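PDB 1VLU: gamma-glutamyl phosphate reductase from Saccharomyces cerevisiae, which catalyses the NADPH-dependent reduction of L-gamma-glutamyl phosphate to the semialdehyde of L-glutamate, the second step in making proline from glutamate. Local coordinates for residues D74-R79 / F134-E139; V127-V132 / G152-L157; A371-N376 / Y393-T398. One frame throughout, in Å; residues are numbered along the deposited sequence.

Interaction 1: residues D74-R79 / F134-E139; sequences DSLLKR and FESRPE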
loop_
_atom_site.group_PDB
_atom_site.type_symbol
_atom_site.label_atom_id
_atom_site.label_comp_id
_atom_site.label_asym_id
_atom_site.label_seq_id
_atom_site.Cartn_x
_atom_site.Cartn_y
_atom_site.Cartn_z
ATOM N N ASP A 74 -34.898 13.893 -1.822
ATOM C CA ASP A 74 -35.154 14.672 -3.053
ATOM C C ASP A 74 -33.918 15.284 -3.721
ATOM O O ASP A 74 -33.972 15.698 -4.885
ATOM C CB ASP A 74 -36.218 15.749 -2.806
ATOM C CG ASP A 74 -37.632 15.192 -2.840
ATOM O OD1 ASP A 74 -37.800 13.964 -2.681
ATOM O OD2 ASP A 74 -38.582 15.982 -3.028
ATOM N N SER A 75 -32.815 15.332 -2.978
ATOM C CA SER A 75 -31.533 15.791 -3.497
ATOM C C SER A 75 -30.902 14.738 -4.411
ATOM O O SER A 75 -30.601 15.037 -5.570
ATOM C CB SER A 75 -30.580 16.149 -2.350
ATOM O OG SER A 75 -30.326 15.021 -1.525
ATOM N N LEU A 76 -30.705 13.522 -3.884
ATOM C CA LEU A 76 -30.187 12.376 -4.658
ATOM C C LEU A 76 -31.134 11.989 -5.793
ATOM O O LEU A 76 -30.687 11.574 -6.865
ATOM C CB LEU A 76 -29.981 11.146 -3.763
ATOM C CG LEU A 76 -28.858 11.046 -2.731
ATOM C CD1 LEU A 76 -29.147 9.889 -1.785
ATOM C CD2 LEU A 76 -27.481 10.872 -3.383
ATOM N N LEU A 77 -32.436 12.117 -5.535
ATOM C CA LEU A 77 -33.475 11.841 -6.513
ATOM C C LEU A 77 -33.311 12.725 -7.744
ATOM O O LEU A 77 -33.509 12.267 -8.868
ATOM C CB LEU A 77 -34.847 12.060 -5.876
ATOM C CG LEU A 77 -36.110 11.611 -6.604
ATOM C CD1 LEU A 77 -36.240 10.094 -6.595
ATOM C CD2 LEU A 77 -37.308 12.253 -5.939
ATOM N N LYS A 78 -32.942 13.987 -7.523
ATOM C CA LYS A 78 -32.706 14.939 -8.614
ATOM C C LYS A 78 -31.420 14.617 -9.384
ATOM O O LYS A 78 -31.321 14.898 -10.579
ATOM C CB LYS A 78 -32.682 16.374 -8.082
ATOM N N ARG A 79 -30.450 14.021 -8.693
ATOM C CA ARG A 79 -29.210 13.525 -9.313
ATOM C C ARG A 79 -29.443 12.259 -10.137
ATOM O O ARG A 79 -28.705 11.982 -11.090
ATOM C CB ARG A 79 -28.138 13.239 -8.252
ATOM C CG ARG A 79 -27.840 14.404 -7.344
ATOM C CD ARG A 79 -26.602 14.162 -6.518
ATOM N NE ARG A 79 -26.021 15.419 -6.044
ATOM C CZ ARG A 79 -25.366 16.296 -6.809
ATOM N NH1 ARG A 79 -25.204 16.088 -8.115
ATOM N NH2 ARG A 79 -24.878 17.397 -6.265
ATOM N N PHE A 134 -19.520 5.318 -7.128
ATOM C CA PHE A 134 -20.422 6.445 -7.160
ATOM C C PHE A 134 -21.786 6.072 -6.583
ATOM O O PHE A 134 -22.178 4.897 -6.533
ATOM C CB PHE A 134 -20.536 7.003 -8.588
ATOM C CG PHE A 134 -21.076 6.018 -9.582
ATOM C CD1 PHE A 134 -20.249 5.048 -10.146
ATOM C CD2 PHE A 134 -22.419 6.047 -9.943
ATOM C CE1 PHE A 134 -20.754 4.140 -11.060
ATOM C CE2 PHE A 134 -22.921 5.139 -10.849
ATOM C CZ PHE A 134 -22.082 4.187 -11.409
ATOM N N GLU A 135 -22.496 7.081 -6.113
ATOM C CA GLU A 135 -23.850 6.857 -5.675
ATOM C C GLU A 135 -24.776 7.822 -6.383
ATOM O O GLU A 135 -24.493 9.020 -6.471
ATOM C CB GLU A 135 -23.982 6.907 -4.150
ATOM C CG GLU A 135 -23.323 8.095 -3.475
ATOM C CD GLU A 135 -23.127 7.897 -1.971
ATOM O OE1 GLU A 135 -23.281 6.755 -1.471
ATOM O OE2 GLU A 135 -22.799 8.896 -1.290
ATOM N N SER A 136 -25.832 7.245 -6.958
ATOM C CA SER A 136 -26.975 7.955 -7.519
ATOM C C SER A 136 -26.706 9.011 -8.579
ATOM O O SER A 136 -27.415 10.019 -8.629
ATOM C CB SER A 136 -27.822 8.568 -6.400
ATOM O OG SER A 136 -29.106 8.921 -6.886
ATOM N N ARG A 137 -25.716 8.797 -9.433
ATOM C CA ARG A 137 -25.507 9.728 -10.541
ATOM C C ARG A 137 -25.035 9.011 -11.809
ATOM O O ARG A 137 -23.846 8.930 -12.065
ATOM C CB ARG A 137 -24.641 10.951 -10.150
ATOM C CG ARG A 137 -23.405 10.683 -9.300
ATOM C CD ARG A 137 -23.102 11.845 -8.335
ATOM N NE ARG A 137 -23.604 11.558 -6.984
ATOM C CZ ARG A 137 -23.479 12.359 -5.925
ATOM N NH1 ARG A 137 -22.868 13.533 -6.031
ATOM N NH2 ARG A 137 -23.973 11.981 -4.746
ATOM N N PRO A 138 -25.991 8.512 -12.620
ATOM C CA PRO A 138 -25.704 7.684 -13.803
ATOM C C PRO A 138 -24.829 8.342 -14.890
ATOM O O PRO A 138 -24.238 7.630 -15.699
ATOM C CB PRO A 138 -27.108 7.365 -14.360
ATOM C CG PRO A 138 -28.056 7.632 -13.232
ATOM C CD PRO A 138 -27.442 8.737 -12.450
ATOM N N GLU A 139 -24.773 9.677 -14.918
ATOM C CA GLU A 139 -23.877 10.421 -15.820
ATOM C C GLU A 139 -22.412 9.968 -15.695
ATOM O O GLU A 139 -21.680 9.956 -16.685
ATOM C CB GLU A 139 -23.920 11.936 -15.559
ATOM C CG GLU A 139 -25.276 12.540 -15.260
ATOM C CD GLU A 139 -25.574 12.599 -13.765
ATOM O OE1 GLU A 139 -25.844 11.532 -13.178
ATOM O OE2 GLU A 139 -25.557 13.710 -13.181
#
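The guanidinium groups of Arg79 and Arg137 lie flat on one another, their planes only 3° apart. Their centres are 4.5 Å from each other, and the stack is offset. Over the middle of the Arg137 group sits not the charged end of Arg79 but its CD, 3.7 Å from Arg137 CZ, while Arg137 NH1 covers one face of the Arg79 group toward its rim. The two side chains run side by side and point the same way. Both groups carry positive charge, and the offset, which sets a methylene over the Arg137 plane, probably eases the repulsion between them.

At the edge of the Arg137 guanidinium, in its plane, lies the carbonyl of Glu135: Arg137 NE donates to Glu135 O over 2.7 Å, nearly along the C=O axis. The Arg137 chain bends at both chi2 and chi3 to fold back on its own backbone, and this bond restrains the rotation of the flat group on which Arg79 CD lies. Leu76 CD2 comes obliquely to the Arg137 guanidinium, 3.9 Å from Arg137 NH2, and also packs on Ser136 CB.

Nearer the backbones, with chi1 at -163° the Ser136 hydroxyl swings away from its own backbone N, and Ser136 OG donates to Leu76 O at 3.1 Å from well above the carbonyl plane. Alongside it, Arg79 CB rests 3.3 Å from Ser136 O. The Glu135 carboxylate has its own partner, OE2 bonding Ser219 OG, and Pro138 packs on Thr166 and Ser163.

Within this aldehyde dehydrogenase-like fold, the segment 134-139 is the beta-alpha turn of a Rossmann-type unit, leading from strand 118-134 into helix 139-151, and the short helix 74-80 is laid against that turn.

Interaction 2: residues V127-V132 / G152-L157; sequences VGVLLV and GNAAIL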
loop_
_atom_site.group_PDB
_atom_site.type_symbol
_atom_site.label_atom_id
_atom_site.label_comp_id
_atom_site.label_asym_id
_atom_site.label_seq_id
_atom_site.Cartn_x
_atom_site.Cartn_y
_atom_site.Cartn_z
ATOM N N VAL A 127 -2.301 6.486 -14.969
ATOM C CA VAL A 127 -2.174 6.075 -13.561
ATOM C C VAL A 127 -2.128 4.543 -13.458
ATOM O O VAL A 127 -1.334 4.001 -12.696
ATOM C CB VAL A 127 -3.314 6.656 -12.697
ATOM C CG1 VAL A 127 -3.743 5.673 -11.625
ATOM C CG2 VAL A 127 -2.877 7.940 -12.063
ATOM N N GLY A 128 -2.972 3.855 -14.236
ATOM C CA GLY A 128 -3.044 2.391 -14.237
ATOM C C GLY A 128 -4.461 1.833 -14.331
ATOM O O GLY A 128 -5.002 1.615 -15.444
ATOM N N VAL A 129 -5.018 1.510 -13.162
ATOM C CA VAL A 129 -6.356 0.958 -13.018
ATOM C C VAL A 129 -7.074 1.833 -12.016
ATOM O O VAL A 129 -6.531 2.125 -10.947
ATOM C CB VAL A 129 -6.378 -0.520 -12.529
ATOM C CG1 VAL A 129 -7.850 -1.010 -12.264
ATOM C CG2 VAL A 129 -5.710 -1.435 -13.535
ATOM N N LEU A 130 -8.289 2.242 -12.379
ATOM C CA LEU A 130 -9.145 3.100 -11.569
ATOM C C LEU A 130 -10.307 2.296 -11.060
ATOM O O LEU A 130 -10.914 1.534 -11.827
ATOM C CB LEU A 130 -9.733 4.237 -12.416
ATOM C CG LEU A 130 -8.834 5.025 -13.379
ATOM C CD1 LEU A 130 -9.699 5.987 -14.150
ATOM C CD2 LEU A 130 -7.737 5.763 -12.655
ATOM N N LEU A 131 -10.632 2.477 -9.779
ATOM C CA LEU A 131 -11.872 1.974 -9.222
ATOM C C LEU A 131 -12.716 3.199 -8.949
ATOM O O LEU A 131 -12.301 4.106 -8.233
ATOM C CB LEU A 131 -11.640 1.151 -7.951
ATOM C CG LEU A 131 -12.817 0.651 -7.100
ATOM C CD1 LEU A 131 -13.831 -0.227 -7.881
ATOM C CD2 LEU A 131 -12.260 -0.131 -5.940
ATOM N N VAL A 132 -13.879 3.244 -9.589
ATOM C CA VAL A 132 -14.779 4.351 -9.474
ATOM C C VAL A 132 -16.039 3.862 -8.765
ATOM O O VAL A 132 -16.712 2.958 -9.247
ATOM C CB VAL A 132 -15.137 4.916 -10.858
ATOM C CG1 VAL A 132 -16.107 6.114 -10.720
ATOM C CG2 VAL A 132 -13.862 5.276 -11.631
ATOM N N GLY A 152 -5.896 6.235 -21.236
ATOM C CA GLY A 152 -5.169 4.956 -21.279
ATOM C C GLY A 152 -5.265 4.123 -20.010
ATOM O O GLY A 152 -4.475 3.191 -19.815
ATOM N N ASN A 153 -6.242 4.448 -19.153
ATOM C CA ASN A 153 -6.490 3.721 -17.907
ATOM C C ASN A 153 -7.625 2.738 -18.063
ATOM O O ASN A 153 -8.609 3.041 -18.709
ATOM C CB ASN A 153 -6.922 4.667 -16.778
ATOM C CG ASN A 153 -5.847 5.583 -16.338
ATOM O OD1 ASN A 153 -4.869 5.156 -15.747
ATOM N ND2 ASN A 153 -6.030 6.872 -16.585
ATOM N N ALA A 154 -7.501 1.576 -17.437
ATOM C CA ALA A 154 -8.625 0.681 -17.320
ATOM C C ALA A 154 -9.431 1.146 -16.118
ATOM O O ALA A 154 -8.868 1.727 -15.181
ATOM C CB ALA A 154 -8.163 -0.759 -17.163
ATOM N N ALA A 155 -10.743 0.918 -16.164
ATOM C CA ALA A 155 -11.622 1.316 -15.076
ATOM C C ALA A 155 -12.532 0.188 -14.623
ATOM O O ALA A 155 -12.939 -0.661 -15.416
ATOM C CB ALA A 155 -12.446 2.535 -15.458
ATOM N N ILE A 156 -12.825 0.199 -13.329
ATOM C CA ILE A 156 -13.861 -0.631 -12.719
ATOM C C ILE A 156 -14.870 0.345 -12.122
ATOM O O ILE A 156 -14.490 1.234 -11.367
ATOM C CB ILE A 156 -13.275 -1.579 -11.622
ATOM C CG1 ILE A 156 -12.183 -2.479 -12.199
ATOM C CG2 ILE A 156 -14.365 -2.442 -10.988
ATOM C CD1 ILE A 156 -11.108 -2.824 -11.239
ATOM N N LEU A 157 -16.134 0.187 -12.491
ATOM C CA LEU A 157 -17.233 1.026 -12.020
ATOM C C LEU A 157 -18.206 0.248 -11.139
ATOM O O LEU A 157 -18.652 -0.847 -11.507
ATOM C CB LEU A 157 -17.983 1.643 -13.200
ATOM C CG LEU A 157 -17.383 2.893 -13.863
ATOM C CD1 LEU A 157 -16.112 2.570 -14.628
ATOM C CD2 LEU A 157 -18.351 3.491 -14.811
#
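Ile156 reaches across to two neighbours on the adjoining strand, Val129 and Leu131, which share its face of the sheet. Its two branches divide the work: CD1 meets Val129 CG1 at 3.9 Å, and CG2 meets Leu131 CD1 at the same distance, both pairs of side chains crossing at a slant. In Leu131, CG stands anti to the backbone N (chi1 173°), and the turn at chi2 then brings CD1 to the isoleucine. Ala154 lies on this face too, beside Val129, and Ala23 of helix 15-30 packs against Val129 and Ile156.

Leu130, Val132, Ala155 and Leu157 occupy the other face, where Ser148 and Ile144 of helix 139-151 pack on them. That helix links strand 118-134 to strand 154-158, making a classic beta-alpha-beta crossover, as in the Rossmann-type domains of the aldehyde dehydrogenase superfamily. The strand segments run parallel, 4.6 Å apart at closest approach and 19° from exact alignment. Backbone bonds alternate across them: Ala154 N to Gly128 O, Leu130 N to Ala154 O, Ile156 N to Leu130 O, and Val132 N to Ile156 O at 2.8 Å.

Just before this run a side chain extends the pairing. Asn153 turns toward the other segment, and Gly128 N donates to Asn153 OD1 at 2.8 Å, nearly straight at 170°. Leu130 crosses the asparagine at about a right angle, Leu130 CG 3.9 Å from Asn153 CB. The amide's other end is held as well, ND2 bonding Ser151 OG and Leu430 O, which fixes its rotation. Gly128 adopts backbone angles that call for glycine, and Gly152 ends the preceding helix in a Schellman motif.

Interaction 3: residues A371-N376 / Y393-T398; sequences AIVTEN and YWNAST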
loop_
_atom_site.group_PDB
_atom_site.type_symbol
_atom_site.label_atom_id
_atom_site.label_comp_id
_atom_site.label_asym_id
_atom_site.label_seq_id
_atom_site.Cartn_x
_atom_site.Cartn_y
_atom_site.Cartn_z
ATOM N N ALA A 371 -5.731 14.707 18.114
ATOM C CA ALA A 371 -5.514 15.627 19.196
ATOM C C ALA A 371 -6.345 15.230 20.405
ATOM O O ALA A 371 -7.454 14.712 20.258
ATOM C CB ALA A 371 -5.864 17.040 18.758
ATOM N N ILE A 372 -5.795 15.457 21.595
ATOM C CA ILE A 372 -6.581 15.365 22.812
ATOM C C ILE A 372 -6.600 16.735 23.476
ATOM O O ILE A 372 -5.564 17.391 23.596
ATOM C CB ILE A 372 -6.087 14.236 23.785
ATOM C CG1 ILE A 372 -6.963 14.180 25.050
ATOM C CG2 ILE A 372 -4.549 14.366 24.110
ATOM C CD1 ILE A 372 -6.723 12.977 25.964
ATOM N N VAL A 373 -7.792 17.175 23.870
ATOM C CA VAL A 373 -7.943 18.388 24.656
ATOM C C VAL A 373 -8.293 17.938 26.074
ATOM O O VAL A 373 -9.359 17.368 26.317
ATOM C CB VAL A 373 -9.019 19.337 24.056
ATOM C CG1 VAL A 373 -9.025 20.661 24.779
ATOM C CG2 VAL A 373 -8.773 19.549 22.555
ATOM N N THR A 374 -7.360 18.143 26.995
ATOM C CA THR A 374 -7.561 17.776 28.392
ATOM C C THR A 374 -6.576 18.524 29.281
ATOM O O THR A 374 -5.511 18.932 28.812
ATOM C CB THR A 374 -7.446 16.234 28.610
ATOM O OG1 THR A 374 -7.961 15.880 29.899
ATOM C CG2 THR A 374 -6.009 15.756 28.477
ATOM N N GLU A 375 -6.945 18.702 30.549
ATOM C CA GLU A 375 -6.032 19.199 31.586
ATOM C C GLU A 375 -5.484 18.046 32.433
ATOM O O GLU A 375 -4.578 18.229 33.244
ATOM C CB GLU A 375 -6.732 20.226 32.490
ATOM C CG GLU A 375 -7.155 21.525 31.780
ATOM C CD GLU A 375 -6.027 22.180 30.977
ATOM O OE1 GLU A 375 -4.983 22.530 31.573
ATOM O OE2 GLU A 375 -6.192 22.350 29.745
ATOM N N ASN A 376 -6.050 16.860 32.227
ATOM C CA ASN A 376 -5.620 15.630 32.885
ATOM C C ASN A 376 -4.380 15.024 32.186
ATOM O O ASN A 376 -4.463 14.544 31.054
ATOM C CB ASN A 376 -6.799 14.649 32.895
ATOM C CG ASN A 376 -6.643 13.554 33.919
ATOM O OD1 ASN A 376 -5.658 12.825 33.923
ATOM N ND2 ASN A 376 -7.632 13.419 34.784
ATOM N N TYR A 393 -1.373 15.530 19.049
ATOM C CA TYR A 393 -1.362 16.873 19.625
ATOM C C TYR A 393 -2.048 16.832 20.969
ATOM O O TYR A 393 -3.086 16.208 21.116
ATOM C CB TYR A 393 -2.103 17.877 18.725
ATOM C CG TYR A 393 -1.491 18.059 17.353
ATOM C CD1 TYR A 393 -1.573 17.052 16.391
ATOM C CD2 TYR A 393 -0.835 19.240 17.015
ATOM C CE1 TYR A 393 -0.998 17.201 15.133
ATOM C CE2 TYR A 393 -0.271 19.409 15.759
ATOM C CZ TYR A 393 -0.353 18.383 14.825
ATOM O OH TYR A 393 0.215 18.541 13.579
ATOM N N TRP A 394 -1.439 17.478 21.954
ATOM C CA TRP A 394 -2.050 17.665 23.261
ATOM C C TRP A 394 -2.189 19.152 23.562
ATOM O O TRP A 394 -1.190 19.839 23.769
ATOM C CB TRP A 394 -1.243 16.956 24.352
ATOM C CG TRP A 394 -1.731 17.245 25.741
ATOM C CD1 TRP A 394 -2.998 17.591 26.109
ATOM C CD2 TRP A 394 -0.968 17.178 26.950
ATOM N NE1 TRP A 394 -3.069 17.765 27.465
ATOM C CE2 TRP A 394 -1.838 17.518 28.009
ATOM C CE3 TRP A 394 0.368 16.867 27.241
ATOM C CZ2 TRP A 394 -1.418 17.557 29.344
ATOM C CZ3 TRP A 394 0.786 16.894 28.570
ATOM C CH2 TRP A 394 -0.109 17.240 29.604
ATOM N N ASN A 395 -3.440 19.623 23.589
ATOM C CA ASN A 395 -3.789 21.042 23.748
ATOM C C ASN A 395 -3.199 21.973 22.676
ATOM O O ASN A 395 -2.803 23.089 22.986
ATOM C CB ASN A 395 -3.443 21.557 25.155
ATOM C CG ASN A 395 -4.333 20.968 26.237
ATOM O OD1 ASN A 395 -5.480 20.583 25.990
ATOM N ND2 ASN A 395 -3.805 20.905 27.451
ATOM N N ALA A 396 -3.157 21.510 21.425
ATOM C CA ALA A 396 -2.685 22.311 20.283
ATOM C C ALA A 396 -3.432 21.837 19.035
ATOM O O ALA A 396 -3.893 20.688 18.992
ATOM C CB ALA A 396 -1.171 22.159 20.102
ATOM N N SER A 397 -3.566 22.719 18.037
ATOM C CA SER A 397 -4.363 22.431 16.836
ATOM C C SER A 397 -3.656 21.542 15.804
ATOM O O SER A 397 -2.511 21.817 15.450
ATOM C CB SER A 397 -4.771 23.729 16.159
ATOM O OG SER A 397 -5.366 23.453 14.905
ATOM N N THR A 398 -4.356 20.517 15.297
ATOM C CA THR A 398 -3.808 19.557 14.313
ATOM C C THR A 398 -3.303 20.205 13.009
ATOM O O THR A 398 -2.503 19.600 12.274
ATOM C CB THR A 398 -4.819 18.410 13.945
ATOM O OG1 THR A 398 -5.997 18.963 13.350
ATOM C CG2 THR A 398 -5.220 17.572 15.161
HETATM O O HOH W 1 -7.780 21.232 27.885
#
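Two side chains converge on the carbonyl of Thr374 from opposite faces of its plane. Trp394 NE1 donates to Thr374 O at 3.0 Å, with the oxygen lying at the indole edge in the ring plane, and Asn395 ND2 donates to it at 2.9 Å from the other face. Asn395 also takes Thr374 N on its OD1 (3.2 Å), so its amide spans both backbone polar groups of one residue and continues the strand pairing by side chain. Its own backbone, at positive phi (58°), turns the corner there.

Water 1 donates to Asn395 OD1 and to Glu375 OE2, the latter at 2.7 Å; Glu375 OE2 also forms a salt bridge with Lys254. Thr374 OG1 makes an ST turn with Asn376 N and bonds Asp247.

Up to the corner the pairing is that of a parallel sheet: Ile372 N to Tyr393 O, then Asn395 N to Ile372 O at 3.1 Å. Ala371 CB touches Thr398 CG2, and one face of the Tyr393 ring lies against Thr398 CA.

Strand 369-373 lies between strands 242-246 and 391-393, helix 377-386 packs on Ile372 and Trp394, and Tyr393, Trp394 and Ala396 pair in parallel with a strand of the second subunit, extending the sheet across the interface.

Interactions 1 and 2 both use strand 118-134: it gives interaction 2 its first strand and runs out into the turn that meets helix 74-80 in interaction 1. Interaction 3 belongs to a separate parallel sheet, its centre about 40 Å from that of interaction 1 and about 41 Å from that of interaction 2, across the chain's centre from the latter. Interaction 2 is buried, mostly apolar side chains over regular backbone bonds. Interaction 1, partly exposed, relies on stacked arginines and a lone cross-segment hydrogen bond. Interaction 3 is largely buried yet polar where its strands end, side chains there replacing backbone pairing, and it alone of the three meets the second subunit.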